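Local coordinates for protein putative nuclease YbcO (Escherichia coli K-12, PDB 3G27) that binds zinc and is predicted to be a nuclease, at residues E12-I17 with A82-I87; P25-L30 with A53-H58. One frame throughout, in Å; residues are numbered along the deposited sequence.

Interaction 1: E12-I17 with A82-I87; sequences ECQVRI and ARTQVI. With ZN (zinc ion), chain B.
Arg-83 reaches from the helix to the loop 12-17 and donates from NH1 to the backbone oxygen of Gln-14. The bond from Arg-83 NH1 to Gln-14 O is short, 2.6 Å, but bent, with 133° at the hydrogen. The oxygen lies near the guanidinium plane, at its edge. The chain of Arg-83 is extended from CG to NE, which carries the group from the helix to the carbonyl. A water accepts from the same NH1 and lies within hydrogen-bonding distance of Val-15 O. NH1 thus reaches Gln-14 O directly and Val-15 O through the water.

In one of its two conformers, Arg-16 apparently stacks its guanidinium nearly parallel on that of Arg-83, with planes 13° and centres 4.4 Å apart. Arg-16 NH2 sits over one face of the Arg-83 guanidinium, offset toward the rim. The like charges lie close, but in this conformer each group has an acceptor nearby: Gln-14 O for Arg-83 and, weakly, Cys-13 O for Arg-16 NE. Arg-83 has a long, weak ion pair with Glu-79.

The loop is the first cysteine-bearing part of the four-cysteine zinc site. Cys-13 SG binds zinc at 2.4 Å, and Cys-21, Cys-54 and Cys-57 complete the site. The backbone turns round this sulfur. Arg-16 N points at it almost straight, and Val-15 N adds a weak bond.

Packing centres on Gln-14. Its chain bends at the CB-CG bond (chi2 -60°), which brings the amide in alongside the helix. Gln-14 OE1 lies 3.2 Å from Arg-83 CB, while Ile-87 CD1 touches Gln-14 CD and NE2 at 3.7 Å. Gln-14 CG rests near Thr-84 OG1, a hydroxyl hydrogen-bonded to Gly-80 O. Gln-14 NE2 turns back to Glu-12 O at 3.2 Å, approaching from above the carbonyl plane.

Interaction 2: P25-L30 with A53-H58; sequences PETSVL and ACSACH. With ZN (zinc ion), chain B.
Val-29 and Ala-53 form an antiparallel hydrogen-bonded pair in the two-stranded sheet, just before the CxxC turn that supplies two zinc ligands. Val-29 N donates to Ala-53 O at 2.8 Å, and Ala-53 N returns a bond to Val-29 O at 2.9 Å. Their side chains lie on the same face of the sheet. There Val-29 and His-58 cross at about a right angle. One methyl does the touching: Val-29 CG2 is 3.6 Å from His-58 ND1, obliquely placed to the ring. With His-58 CG anti to the backbone N (chi1 -174°), the imidazole lies against this methyl.

Thr-27 meets the start of helix 55-61. Its OG1 lies between the backbone N and the carbonyl carbon (chi1 70°), facing the helix. Thr-27 OG1 accepts from Ser-55 N at 3.2 Å, nearly straight, and is also hydrogen-bonded to Asn-24 O. Thr-27 CB packs against Ser-55 OG, and Thr-27 OG1 against Cys-54 CB. Ser-28 OG turns to Arg-11 O instead.

Cys-54 is the N-cap. Cys-54 SG binds zinc at 2.3 Å and accepts from Cys-57 N at 3.4 Å.

How the interactions relate
The centres of interactions 1 and 2 are about 11 Å apart, and the two meet at the zinc ion. Along the chain, both segments of interaction 2 fall between the two of interaction 1: 12-17 comes first, then 25-30, 53-58 and finally 82-87. Zinc joins them through Cys-13 of interaction 1 and Cys-54 and Cys-57 of interaction 2. They also touch directly, with Cys-13 SG 3.3 Å from Cys-54 N. Interaction 2 ties strands 29-32 and 50-53 to helix 55-61, while interaction 1 brings in helix 70-90. Strand 29-32 also carries His-32, the inferred proton acceptor, so the metal site and the probable active site share one small framework.

Interaction 1: E12-I17 with A82-I87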
ATOM      1  N   GLU A  12      -4.240   4.353 -16.906  1.00 38.04           N
ATOM      2  CA  GLU A  12      -2.798   4.370 -16.752  1.00 38.29           C
ATOM      3  C   GLU A  12      -2.271   3.475 -15.624  1.00 36.36           C
ATOM      4  O   GLU A  12      -2.825   3.446 -14.526  1.00 35.38           O
ATOM      5  CB  GLU A  12      -2.361   5.814 -16.484  1.00 39.42           C
ATOM      6  CG  GLU A  12      -0.868   6.040 -16.577  1.00 43.96           C
ATOM      7  CD  GLU A  12      -0.521   7.294 -17.369  1.00 50.72           C
ATOM      8  OE1 GLU A  12      -0.590   8.434 -16.797  1.00 53.51           O
ATOM      9  OE2 GLU A  12      -0.185   7.112 -18.576  1.00 55.06           O
ATOM     10  N   CYS A  13      -1.166   2.775 -15.897  1.00 34.45           N
ATOM     11  CA  CYS A  13      -0.505   1.941 -14.896  1.00 32.66           C
ATOM     12  C   CYS A  13      -0.069   2.814 -13.740  1.00 32.16           C
ATOM     13  O   CYS A  13       0.540   3.850 -13.950  1.00 30.96           O
ATOM     14  CB  CYS A  13       0.717   1.254 -15.507  1.00 32.44           C
ATOM     15  SG  CYS A  13       1.563   0.091 -14.439  1.00 30.09           S
ATOM     16  N   GLN A  14      -0.395   2.390 -12.521  1.00 31.93           N
ATOM     17  CA  GLN A  14       0.037   3.082 -11.310  1.00 31.42           C
ATOM     18  C   GLN A  14       1.249   2.434 -10.653  1.00 30.93           C
ATOM     19  O   GLN A  14       1.754   2.968  -9.681  1.00 29.57           O
ATOM     20  CB  GLN A  14      -1.111   3.161 -10.313  1.00 31.98           C
ATOM     21  CG  GLN A  14      -2.309   3.930 -10.822  1.00 32.11           C
ATOM     22  CD  GLN A  14      -1.942   5.375 -11.176  1.00 34.89           C
ATOM     23  OE1 GLN A  14      -1.413   6.106 -10.345  1.00 36.16           O
ATOM     24  NE2 GLN A  14      -2.202   5.774 -12.424  1.00 33.06           N
ATOM     25  N   VAL A  15       1.719   1.302 -11.189  1.00 31.31           N
ATOM     26  CA  VAL A  15       2.859   0.564 -10.595  1.00 31.58           C
ATOM     27  C   VAL A  15       4.150   1.141 -11.178  1.00 32.35           C
ATOM     28  O   VAL A  15       5.063   1.520 -10.451  1.00 33.07           O
ATOM     29  CB  VAL A  15       2.807  -0.957 -10.896  1.00 31.05           C
ATOM     30  CG1 VAL A  15       4.052  -1.642 -10.374  1.00 31.16           C
ATOM     31  CG2 VAL A  15       1.576  -1.603 -10.313  1.00 30.33           C
ATOM     32  N   ARG A  16       4.218   1.181 -12.504  0.50 32.30           N
ATOM     33  CA  ARG A  16       5.304   1.847 -13.224  0.50 32.95           C
ATOM     34  C   ARG A  16       6.719   1.447 -12.794  0.50 32.78           C
ATOM     35  O   ARG A  16       7.547   2.317 -12.508  0.50 32.80           O
ATOM     36  CB  ARG A  16       5.146   3.368 -13.104  0.50 33.18           C
ATOM     37  CG  ARG A  16       3.687   3.836 -13.072  0.50 34.96           C
ATOM     38  CD  ARG A  16       3.562   5.294 -13.483  0.50 38.41           C
ATOM     39  NE  ARG A  16       2.379   5.949 -12.929  0.50 40.82           N
ATOM     40  CZ  ARG A  16       2.411   6.749 -11.872  0.50 43.31           C
ATOM     41  NH1 ARG A  16       1.296   7.318 -11.433  0.50 44.79           N
ATOM     42  NH2 ARG A  16       3.565   6.984 -11.257  0.50 44.83           N
ATOM     43  N   ILE A  17       7.009   0.145 -12.773  1.00 32.48           N
ATOM     44  CA  ILE A  17       8.364  -0.318 -12.510  1.00 31.95           C
ATOM     45  C   ILE A  17       9.210   0.101 -13.713  1.00 31.07           C
ATOM     46  O   ILE A  17       8.893  -0.240 -14.871  1.00 31.87           O
ATOM     47  CB  ILE A  17       8.458  -1.844 -12.312  1.00 31.85           C
ATOM     48  CG1 ILE A  17       7.629  -2.278 -11.106  1.00 32.96           C
ATOM     49  CG2 ILE A  17       9.919  -2.238 -12.134  1.00 31.53           C
ATOM     50  CD1 ILE A  17       7.393  -3.757 -10.981  1.00 30.28           C
ATOM     51  N   ALA A  82      -1.979   2.447  -3.501  1.00 28.88           N
ATOM     52  CA  ALA A  82      -2.326   3.711  -2.841  1.00 28.89           C
ATOM     53  C   ALA A  82      -2.751   4.777  -3.860  1.00 28.91           C
ATOM     54  O   ALA A  82      -3.732   5.478  -3.678  1.00 29.08           O
ATOM     55  CB  ALA A  82      -1.159   4.197  -1.994  1.00 28.13           C
ATOM     56  N   ARG A  83      -2.012   4.882  -4.951  1.00 29.82           N
ATOM     57  CA  ARG A  83      -2.393   5.760  -6.070  1.00 29.89           C
ATOM     58  C   ARG A  83      -3.754   5.414  -6.692  1.00 29.29           C
ATOM     59  O   ARG A  83      -4.573   6.300  -6.920  1.00 29.55           O
ATOM     60  CB  ARG A  83      -1.328   5.702  -7.135  1.00 30.66           C
ATOM     61  CG  ARG A  83       0.020   6.206  -6.676  1.00 34.46           C
ATOM     62  CD  ARG A  83       0.991   6.268  -7.851  1.00 40.35           C
ATOM     63  NE  ARG A  83       2.350   6.463  -7.369  1.00 43.82           N
ATOM     64  CZ  ARG A  83       3.409   5.729  -7.707  1.00 47.66           C
ATOM     65  NH1 ARG A  83       3.323   4.715  -8.568  1.00 47.87           N
ATOM     66  NH2 ARG A  83       4.590   6.026  -7.167  1.00 50.58           N
ATOM     67  N   THR A  84      -3.985   4.131  -6.940  1.00 28.63           N
ATOM     68  CA  THR A  84      -5.279   3.614  -7.403  1.00 28.08           C
ATOM     69  C   THR A  84      -6.449   3.940  -6.495  1.00 28.84           C
ATOM     70  O   THR A  84      -7.488   4.389  -6.960  1.00 28.84           O
ATOM     71  CB  THR A  84      -5.208   2.103  -7.547  1.00 27.85           C
ATOM     72  OG1 THR A  84      -4.107   1.780  -8.416  1.00 26.57           O
ATOM     73  CG2 THR A  84      -6.508   1.533  -8.096  1.00 25.37           C
ATOM     74  N   GLN A  85      -6.295   3.696  -5.201  1.00 29.60           N
ATOM     75  CA  GLN A  85      -7.332   4.038  -4.227  1.00 30.11           C
ATOM     76  C   GLN A  85      -7.541   5.532  -4.212  1.00 30.33           C
ATOM     77  O   GLN A  85      -8.666   6.003  -4.090  1.00 29.98           O
ATOM     78  CB  GLN A  85      -6.965   3.527  -2.830  1.00 30.29           C
ATOM     79  CG  GLN A  85      -6.921   1.971  -2.725  1.00 30.85           C
ATOM     80  CD  GLN A  85      -6.420   1.463  -1.378  1.00 31.02           C
ATOM     81  OE1 GLN A  85      -6.190   2.237  -0.448  1.00 34.12           O
ATOM     82  NE2 GLN A  85      -6.294   0.158  -1.256  1.00 31.03           N
ATOM     83  N   VAL A  86      -6.464   6.290  -4.370  1.00 31.09           N
ATOM     84  CA  VAL A  86      -6.595   7.733  -4.421  1.00 31.85           C
ATOM     85  C   VAL A  86      -7.376   8.164  -5.673  1.00 32.85           C
ATOM     86  O   VAL A  86      -8.185   9.083  -5.611  1.00 32.70           O
ATOM     87  CB  VAL A  86      -5.241   8.450  -4.388  1.00 32.07           C
ATOM     88  CG1 VAL A  86      -5.410   9.895  -4.899  1.00 31.82           C
ATOM     89  CG2 VAL A  86      -4.646   8.423  -2.983  1.00 30.54           C
ATOM     90  N   ILE A  87      -7.133   7.496  -6.793  1.00 33.43           N
ATOM     91  CA  ILE A  87      -7.942   7.706  -8.001  1.00 34.47           C
ATOM     92  C   ILE A  87      -9.428   7.387  -7.748  1.00 36.07           C
ATOM     93  O   ILE A  87     -10.303   8.172  -8.134  1.00 35.34           O
ATOM     94  CB  ILE A  87      -7.448   6.840  -9.164  1.00 33.99           C
ATOM     95  CG1 ILE A  87      -6.130   7.372  -9.712  1.00 32.93           C
ATOM     96  CG2 ILE A  87      -8.486   6.770 -10.253  1.00 34.95           C
ATOM     97  CD1 ILE A  87      -5.454   6.392 -10.670  1.00 32.76           C
TER
HETATM   98 ZN    ZN B  97       3.358  -0.763 -15.756  1.00 38.54          ZN
HETATM   99  O   HOH W   1       5.108   2.789  -8.048  1.00 41.77           O

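Interaction 2: P25-L30 with A53-H58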
ATOM      1  N   PRO A  25      -1.833   1.924 -21.490  1.00 31.71           N
ATOM      2  CA  PRO A  25      -3.045   1.779 -20.700  1.00 32.25           C
ATOM      3  C   PRO A  25      -4.048   0.778 -21.269  1.00 32.23           C
ATOM      4  O   PRO A  25      -4.845   0.258 -20.527  1.00 33.80           O
ATOM      5  CB  PRO A  25      -3.621   3.200 -20.671  1.00 32.34           C
ATOM      6  CG  PRO A  25      -3.116   3.841 -21.848  1.00 32.42           C
ATOM      7  CD  PRO A  25      -1.773   3.229 -22.170  1.00 32.22           C
ATOM      8  N   GLU A  26      -4.009   0.492 -22.553  1.00 32.28           N
ATOM      9  CA  GLU A  26      -4.863  -0.550 -23.098  1.00 32.78           C
ATOM     10  C   GLU A  26      -4.616  -1.896 -22.414  1.00 32.17           C
ATOM     11  O   GLU A  26      -5.493  -2.748 -22.409  1.00 32.11           O
ATOM     12  CB  GLU A  26      -4.683  -0.699 -24.624  1.00 33.25           C
ATOM     13  CG  GLU A  26      -3.532  -1.653 -25.065  1.00 36.55           C
ATOM     14  CD  GLU A  26      -3.163  -1.576 -26.554  1.00 41.05           C
ATOM     15  OE1 GLU A  26      -3.161  -2.628 -27.246  1.00 42.57           O
ATOM     16  OE2 GLU A  26      -2.890  -0.459 -27.029  1.00 45.29           O
ATOM     17  N   THR A  27      -3.424  -2.119 -21.866  1.00 31.70           N
ATOM     18  CA  THR A  27      -3.127  -3.424 -21.267  1.00 31.01           C
ATOM     19  C   THR A  27      -3.470  -3.452 -19.769  1.00 31.74           C
ATOM     20  O   THR A  27      -3.271  -4.475 -19.119  1.00 31.65           O
ATOM     21  CB  THR A  27      -1.667  -3.827 -21.502  1.00 30.60           C
ATOM     22  OG1 THR A  27      -0.806  -2.992 -20.726  1.00 28.56           O
ATOM     23  CG2 THR A  27      -1.319  -3.672 -22.970  1.00 28.70           C
ATOM     24  N   SER A  28      -3.998  -2.346 -19.225  1.00 31.67           N
ATOM     25  CA  SER A  28      -4.118  -2.212 -17.775  1.00 32.04           C
ATOM     26  C   SER A  28      -5.212  -3.073 -17.254  1.00 31.76           C
ATOM     27  O   SER A  28      -6.260  -3.167 -17.885  1.00 31.59           O
ATOM     28  CB  SER A  28      -4.428  -0.780 -17.370  1.00 32.17           C
ATOM     29  OG  SER A  28      -3.230  -0.033 -17.393  1.00 34.91           O
ATOM     30  N   VAL A  29      -4.977  -3.684 -16.095  1.00 31.30           N
ATOM     31  CA  VAL A  29      -6.036  -4.399 -15.381  1.00 30.96           C
ATOM     32  C   VAL A  29      -5.982  -4.068 -13.886  1.00 31.06           C
ATOM     33  O   VAL A  29      -5.022  -3.474 -13.411  1.00 31.79           O
ATOM     34  CB  VAL A  29      -5.900  -5.934 -15.578  1.00 30.97           C
ATOM     35  CG1 VAL A  29      -5.966  -6.306 -17.082  1.00 31.30           C
ATOM     36  CG2 VAL A  29      -4.601  -6.435 -14.957  1.00 29.09           C
ATOM     37  N   LEU A  30      -7.006  -4.481 -13.150  1.00 30.65           N
ATOM     38  CA  LEU A  30      -6.977  -4.418 -11.693  1.00 31.18           C
ATOM     39  C   LEU A  30      -6.179  -5.623 -11.161  1.00 32.05           C
ATOM     40  O   LEU A  30      -6.652  -6.739 -11.206  1.00 32.43           O
ATOM     41  CB  LEU A  30      -8.407  -4.402 -11.124  1.00 30.39           C
ATOM     42  CG  LEU A  30      -8.489  -4.031  -9.654  1.00 29.20           C
ATOM     43  CD1 LEU A  30      -8.041  -2.612  -9.484  1.00 28.11           C
ATOM     44  CD2 LEU A  30      -9.877  -4.205  -9.143  1.00 26.98           C
ATOM     45  N   ALA A  53      -2.530  -1.931 -13.138  1.00 27.73           N
ATOM     46  CA  ALA A  53      -1.213  -2.339 -13.562  1.00 27.96           C
ATOM     47  C   ALA A  53      -1.316  -2.722 -15.021  1.00 28.02           C
ATOM     48  O   ALA A  53      -2.278  -3.366 -15.411  1.00 27.94           O
ATOM     49  CB  ALA A  53      -0.737  -3.535 -12.709  1.00 27.89           C
ATOM     50  N   CYS A  54      -0.335  -2.298 -15.818  1.00 28.61           N
ATOM     51  CA  CYS A  54      -0.161  -2.765 -17.196  1.00 28.85           C
ATOM     52  C   CYS A  54       0.257  -4.213 -17.170  1.00 28.81           C
ATOM     53  O   CYS A  54       0.656  -4.713 -16.133  1.00 30.11           O
ATOM     54  CB  CYS A  54       0.915  -1.975 -17.925  1.00 29.22           C
ATOM     55  SG  CYS A  54       2.641  -2.303 -17.363  1.00 29.65           S
ATOM     56  N   SER A  55       0.169  -4.881 -18.319  1.00 28.56           N
ATOM     57  CA  SER A  55       0.359  -6.313 -18.389  1.00 27.97           C
ATOM     58  C   SER A  55       1.721  -6.755 -17.857  1.00 28.05           C
ATOM     59  O   SER A  55       1.837  -7.775 -17.177  1.00 27.94           O
ATOM     60  CB  SER A  55       0.142  -6.808 -19.824  1.00 28.57           C
ATOM     61  OG  SER A  55       0.932  -6.107 -20.782  1.00 28.02           O
ATOM     62  N   ALA A  56       2.734  -5.951 -18.149  1.00 27.84           N
ATOM     63  CA  ALA A  56       4.115  -6.218 -17.749  1.00 28.35           C
ATOM     64  C   ALA A  56       4.321  -6.071 -16.260  1.00 28.27           C
ATOM     65  O   ALA A  56       4.924  -6.904 -15.602  1.00 27.70           O
ATOM     66  CB  ALA A  56       5.037  -5.264 -18.489  1.00 28.33           C
ATOM     67  N   CYS A  57       3.837  -4.970 -15.725  1.00 29.42           N
ATOM     68  CA  CYS A  57       3.965  -4.734 -14.283  1.00 29.68           C
ATOM     69  C   CYS A  57       3.161  -5.757 -13.498  1.00 29.34           C
ATOM     70  O   CYS A  57       3.583  -6.225 -12.466  1.00 29.54           O
ATOM     71  CB  CYS A  57       3.520  -3.308 -13.942  1.00 29.53           C
ATOM     72  SG  CYS A  57       4.751  -2.069 -14.329  1.00 30.22           S
ATOM     73  N   HIS A  58       2.001  -6.145 -14.020  1.00 29.33           N
ATOM     74  CA  HIS A  58       1.203  -7.161 -13.382  1.00 28.28           C
ATOM     75  C   HIS A  58       1.990  -8.470 -13.265  1.00 27.83           C
ATOM     76  O   HIS A  58       2.066  -9.053 -12.201  1.00 28.00           O
ATOM     77  CB  HIS A  58      -0.046  -7.354 -14.217  1.00 28.97           C
ATOM     78  CG  HIS A  58      -1.049  -8.268 -13.620  1.00 29.75           C
ATOM     79  ND1 HIS A  58      -2.046  -8.848 -14.371  1.00 31.80           N
ATOM     80  CD2 HIS A  58      -1.238  -8.683 -12.342  1.00 31.59           C
ATOM     81  CE1 HIS A  58      -2.809  -9.583 -13.572  1.00 31.38           C
ATOM     82  NE2 HIS A  58      -2.336  -9.501 -12.341  1.00 29.96           N
TER
HETATM   83 ZN    ZN B  97       3.358  -0.763 -15.756  1.00 38.54          ZN